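Local atomic coordinates of Lpg0393 helical bundle domain-containing protein (Legionella pneumophila subsp. pneumophila str. Philadelphia 1, PDB entry 4R0G), a protein that acts as a guanine-nucleotide exchange factor for the small GTPases Rab5, Rab21 and Rab22. Residues 58-69 / 146-157. Sequence-based numbering, arbitrary orientation.
Sequences LDDIKKFAILYA and FFTWVKEADSSA
The side chain of Phe146 is a knob in the hole formed by Ile61, Phe64, Ala65 and Tyr68, where two helices of the all-helical VPS9-like domain cross. The axes of segments 58-69 and 146-151, parts of helices 58-71 and 132-151, approach to 8.7 Å with a crossing angle of -61°. A chi1 of 174° swings the Phe146 ring away from its own backbone N and across to the other helix, where its edge meets the face of Tyr68 in a T-shaped pair with planes at 83°. Leu93 of helix 80-101 also touches Phe146, tying the knob to a third helix. Phe147 adds an offset edge-to-face contact with the same tyrosine, its CE1 lying 4.0 Å from Tyr68 CE2, which completes an aromatic cluster with Phe64. One turn from Phe146, the Trp149 indole receives Ile61 CG2 in plane at its edge, 3.6 Å from CZ3, while Lys62 crosses it at about a right angle and sets CE over one face, 4.2 Å from the five-membered ring's centroid, a CH-pi contact. Val150 divides its branches: CG2 packs on Ala65 CB at 3.9 Å, and CG1 on Ala69. Beyond the helix end, Ala153 CB meets Ala69 CB at 4.2 Å. Asp154 then N-caps helix 155-183 through weak bonds from Ser156 N and Ala157 N, and at that helix's start Ile66 CG2 rests 3.8 Å from Ala157 O.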
loop_
_atom_site.group_PDB
_atom_site.type_symbol
_atom_site.label_atom_id
_atom_site.label_comp_id
_atom_site.label_asym_id
_atom_site.label_seq_id
_atom_site.Cartn_x
_atom_site.Cartn_y
_atom_site.Cartn_z
ATOM N N LEU A 58 -29.488 3.084 7.519
ATOM C CA LEU A 58 -28.866 1.815 7.818
ATOM C C LEU A 58 -28.142 1.218 6.609
ATOM O O LEU A 58 -27.027 0.695 6.725
ATOM C CB LEU A 58 -29.918 0.859 8.395
ATOM C CG LEU A 58 -29.425 -0.470 8.955
ATOM C CD1 LEU A 58 -28.492 -0.222 10.142
ATOM C CD2 LEU A 58 -30.617 -1.326 9.360
ATOM N N ASP A 59 -28.765 1.313 5.445
ATOM C CA ASP A 59 -28.158 0.811 4.220
ATOM C C ASP A 59 -26.885 1.598 3.824
ATOM O O ASP A 59 -25.939 1.031 3.284
ATOM C CB ASP A 59 -29.220 0.758 3.098
ATOM C CG ASP A 59 -28.629 0.396 1.732
ATOM O OD1 ASP A 59 -28.207 -0.796 1.578
ATOM O OD2 ASP A 59 -28.599 1.301 0.829
ATOM N N ASP A 60 -26.843 2.890 4.125
ATOM C CA ASP A 60 -25.664 3.708 3.811
ATOM C C ASP A 60 -24.465 3.143 4.551
ATOM O O ASP A 60 -23.351 3.084 4.033
ATOM C CB ASP A 60 -25.865 5.181 4.240
ATOM C CG ASP A 60 -26.762 5.988 3.283
ATOM O OD1 ASP A 60 -27.603 5.396 2.560
ATOM O OD2 ASP A 60 -26.634 7.238 3.278
ATOM N N ILE A 61 -24.718 2.732 5.781
ATOM C CA ILE A 61 -23.699 2.156 6.640
ATOM C C ILE A 61 -23.202 0.828 6.091
ATOM O O ILE A 61 -21.995 0.607 5.986
ATOM C CB ILE A 61 -24.287 1.946 8.045
ATOM C CG1 ILE A 61 -24.758 3.277 8.587
ATOM C CG2 ILE A 61 -23.304 1.304 8.990
ATOM C CD1 ILE A 61 -25.535 3.142 9.821
ATOM N N LYS A 62 -24.135 -0.051 5.732
ATOM C CA LYS A 62 -23.767 -1.395 5.283
ATOM C C LYS A 62 -22.973 -1.427 3.978
ATOM O O LYS A 62 -22.122 -2.293 3.772
ATOM C CB LYS A 62 -25.005 -2.298 5.213
ATOM C CG LYS A 62 -25.283 -3.005 6.530
ATOM C CD LYS A 62 -26.311 -4.086 6.395
ATOM C CE LYS A 62 -26.575 -4.749 7.743
ATOM N NZ LYS A 62 -27.766 -5.669 7.691
ATOM N N LYS A 63 -23.264 -0.479 3.097
ATOM C CA LYS A 63 -22.547 -0.391 1.837
ATOM C C LYS A 63 -21.190 0.204 2.123
ATOM O O LYS A 63 -20.180 -0.187 1.535
ATOM C CB LYS A 63 -23.330 0.424 0.796
ATOM C CG LYS A 63 -24.193 -0.445 -0.075
ATOM C CD LYS A 63 -25.405 0.297 -0.607
ATOM C CE LYS A 63 -26.486 -0.688 -1.088
ATOM N NZ LYS A 63 -27.690 0.012 -1.666
ATOM N N PHE A 64 -21.159 1.128 3.063
ATOM C CA PHE A 64 -19.896 1.740 3.408
ATOM C C PHE A 64 -19.004 0.666 4.042
ATOM O O PHE A 64 -17.768 0.739 3.960
ATOM C CB PHE A 64 -20.120 2.937 4.336
ATOM C CG PHE A 64 -18.864 3.612 4.744
ATOM C CD1 PHE A 64 -18.179 4.420 3.843
ATOM C CD2 PHE A 64 -18.336 3.425 6.030
ATOM C CE1 PHE A 64 -17.001 5.047 4.211
ATOM C CE2 PHE A 64 -17.143 4.057 6.415
ATOM C CZ PHE A 64 -16.479 4.861 5.502
ATOM N N ALA A 65 -19.636 -0.349 4.641
ATOM C CA ALA A 65 -18.880 -1.446 5.245
ATOM C C ALA A 65 -18.118 -2.186 4.153
ATOM O O ALA A 65 -16.930 -2.521 4.325
ATOM C CB ALA A 65 -19.775 -2.387 6.001
ATOM N N ILE A 66 -18.790 -2.430 3.026
ATOM C CA ILE A 66 -18.128 -3.081 1.899
ATOM C C ILE A 66 -16.859 -2.298 1.551
ATOM O O ILE A 66 -15.749 -2.863 1.553
ATOM C CB ILE A 66 -19.031 -3.179 0.668
ATOM C CG1 ILE A 66 -20.350 -3.864 1.020
ATOM C CG2 ILE A 66 -18.359 -3.963 -0.396
ATOM C CD1 ILE A 66 -21.475 -3.498 0.072
ATOM N N LEU A 67 -17.022 -0.991 1.321
ATOM C CA LEU A 67 -15.904 -0.128 0.969
ATOM C C LEU A 67 -14.732 -0.316 1.939
ATOM O O LEU A 67 -13.603 -0.538 1.526
ATOM C CB LEU A 67 -16.359 1.332 0.942
ATOM C CG LEU A 67 -15.693 2.299 -0.062
ATOM C CD1 LEU A 67 -15.653 3.717 0.489
ATOM C CD2 LEU A 67 -14.297 1.879 -0.478
ATOM N N TYR A 68 -15.018 -0.267 3.230
ATOM C CA TYR A 68 -13.997 -0.434 4.254
ATOM C C TYR A 68 -13.314 -1.786 4.177
ATOM O O TYR A 68 -12.085 -1.881 4.217
ATOM C CB TYR A 68 -14.628 -0.318 5.631
ATOM C CG TYR A 68 -13.676 0.248 6.630
ATOM C CD1 TYR A 68 -13.620 1.614 6.842
ATOM C CD2 TYR A 68 -12.809 -0.575 7.354
ATOM C CE1 TYR A 68 -12.735 2.153 7.765
ATOM C CE2 TYR A 68 -11.909 -0.041 8.273
ATOM C CZ TYR A 68 -11.885 1.322 8.475
ATOM O OH TYR A 68 -11.024 1.884 9.379
ATOM N N ALA A 69 -14.118 -2.840 4.111
ATOM C CA ALA A 69 -13.585 -4.191 4.002
ATOM C C ALA A 69 -12.556 -4.229 2.878
ATOM O O ALA A 69 -11.509 -4.867 2.989
ATOM C CB ALA A 69 -14.708 -5.172 3.717
ATOM N N PHE A 146 -20.457 -1.615 13.802
ATOM C CA PHE A 146 -19.950 -1.386 12.454
ATOM C C PHE A 146 -18.890 -2.395 12.059
ATOM O O PHE A 146 -19.013 -3.078 11.053
ATOM C CB PHE A 146 -19.404 0.030 12.333
ATOM C CG PHE A 146 -18.737 0.320 11.028
ATOM C CD1 PHE A 146 -19.474 0.447 9.877
ATOM C CD2 PHE A 146 -17.373 0.507 10.963
ATOM C CE1 PHE A 146 -18.863 0.728 8.669
ATOM C CE2 PHE A 146 -16.761 0.794 9.768
ATOM C CZ PHE A 146 -17.509 0.900 8.616
ATOM N N PHE A 147 -17.813 -2.445 12.821
ATOM C CA PHE A 147 -16.702 -3.320 12.482
ATOM C C PHE A 147 -17.118 -4.783 12.359
ATOM O O PHE A 147 -16.552 -5.534 11.557
ATOM C CB PHE A 147 -15.568 -3.117 13.472
ATOM C CG PHE A 147 -14.846 -1.819 13.285
ATOM C CD1 PHE A 147 -14.448 -1.412 12.005
ATOM C CD2 PHE A 147 -14.578 -0.983 14.368
ATOM C CE1 PHE A 147 -13.760 -0.182 11.795
ATOM C CE2 PHE A 147 -13.901 0.243 14.181
ATOM C CZ PHE A 147 -13.493 0.644 12.886
ATOM N N THR A 148 -18.139 -5.173 13.118
ATOM C CA THR A 148 -18.740 -6.499 12.961
ATOM C C THR A 148 -19.341 -6.655 11.555
ATOM O O THR A 148 -19.097 -7.648 10.864
ATOM C CB THR A 148 -19.817 -6.756 14.025
ATOM O OG1 THR A 148 -20.870 -5.810 13.837
ATOM C CG2 THR A 148 -19.241 -6.601 15.435
ATOM N N TRP A 149 -20.136 -5.677 11.135
ATOM C CA TRP A 149 -20.625 -5.656 9.760
ATOM C C TRP A 149 -19.501 -5.681 8.712
ATOM O O TRP A 149 -19.708 -6.114 7.574
ATOM C CB TRP A 149 -21.533 -4.448 9.533
ATOM C CG TRP A 149 -22.787 -4.556 10.309
ATOM C CD1 TRP A 149 -23.280 -5.683 10.889
ATOM C CD2 TRP A 149 -23.726 -3.505 10.596
ATOM N NE1 TRP A 149 -24.469 -5.405 11.522
ATOM C CE2 TRP A 149 -24.767 -4.077 11.359
ATOM C CE3 TRP A 149 -23.786 -2.139 10.282
ATOM C CZ2 TRP A 149 -25.849 -3.329 11.826
ATOM C CZ3 TRP A 149 -24.859 -1.402 10.744
ATOM C CH2 TRP A 149 -25.873 -1.999 11.510
ATOM N N VAL A 150 -18.317 -5.218 9.085
ATOM C CA VAL A 150 -17.209 -5.244 8.153
ATOM C C VAL A 150 -16.684 -6.666 8.014
ATOM O O VAL A 150 -16.514 -7.157 6.895
ATOM C CB VAL A 150 -16.122 -4.232 8.525
ATOM C CG1 VAL A 150 -14.811 -4.544 7.810
ATOM C CG2 VAL A 150 -16.605 -2.836 8.171
ATOM N N LYS A 151 -16.477 -7.339 9.144
ATOM C CA LYS A 151 -16.192 -8.775 9.141
ATOM C C LYS A 151 -17.234 -9.605 8.380
ATOM O O LYS A 151 -16.889 -10.631 7.808
ATOM C CB LYS A 151 -16.015 -9.302 10.568
ATOM C CG LYS A 151 -14.745 -8.780 11.236
ATOM C CD LYS A 151 -14.275 -9.664 12.396
ATOM C CE LYS A 151 -12.874 -9.255 12.866
ATOM N NZ LYS A 151 -12.386 -10.066 14.019
ATOM N N GLU A 152 -18.489 -9.161 8.362
ATOM C CA GLU A 152 -19.563 -9.914 7.718
ATOM C C GLU A 152 -19.867 -9.533 6.290
ATOM O O GLU A 152 -20.790 -10.103 5.716
ATOM C CB GLU A 152 -20.872 -9.763 8.488
ATOM C CG GLU A 152 -20.824 -10.237 9.902
ATOM C CD GLU A 152 -22.040 -9.775 10.673
ATOM O OE1 GLU A 152 -23.042 -9.379 10.010
ATOM O OE2 GLU A 152 -21.981 -9.790 11.931
ATOM N N ALA A 153 -19.155 -8.552 5.735
ATOM C CA ALA A 153 -19.455 -8.041 4.388
ATOM C C ALA A 153 -19.471 -9.152 3.335
ATOM O O ALA A 153 -18.605 -10.020 3.339
ATOM C CB ALA A 153 -18.459 -6.966 3.990
ATOM N N ASP A 154 -20.444 -9.114 2.423
ATOM C CA ASP A 154 -20.577 -10.152 1.390
ATOM C C ASP A 154 -19.266 -10.265 0.619
ATOM O O ASP A 154 -18.805 -9.299 -0.007
ATOM C CB ASP A 154 -21.695 -9.787 0.405
ATOM C CG ASP A 154 -21.943 -10.869 -0.640
ATOM O OD1 ASP A 154 -21.597 -12.041 -0.373
ATOM O OD2 ASP A 154 -22.498 -10.557 -1.725
ATOM N N SER A 155 -18.689 -11.461 0.639
ATOM C CA SER A 155 -17.435 -11.722 -0.058
ATOM C C SER A 155 -17.611 -11.486 -1.561
ATOM O O SER A 155 -16.708 -10.989 -2.227
ATOM C CB SER A 155 -16.984 -13.140 0.227
ATOM O OG SER A 155 -18.103 -14.004 0.113
ATOM N N SER A 156 -18.790 -11.806 -2.081
ATOM C CA SER A 156 -19.097 -11.486 -3.464
ATOM C C SER A 156 -18.966 -9.986 -3.699
ATOM O O SER A 156 -18.225 -9.570 -4.583
ATOM C CB SER A 156 -20.502 -11.968 -3.844
ATOM O OG SER A 156 -20.617 -13.378 -3.719
ATOM N N ALA A 157 -19.658 -9.188 -2.881
ATOM C CA ALA A 157 -19.787 -7.741 -3.112
ATOM C C ALA A 157 -18.482 -6.989 -2.953
ATOM O O ALA A 157 -18.264 -5.960 -3.614
ATOM C CB ALA A 157 -20.797 -7.152 -2.185
#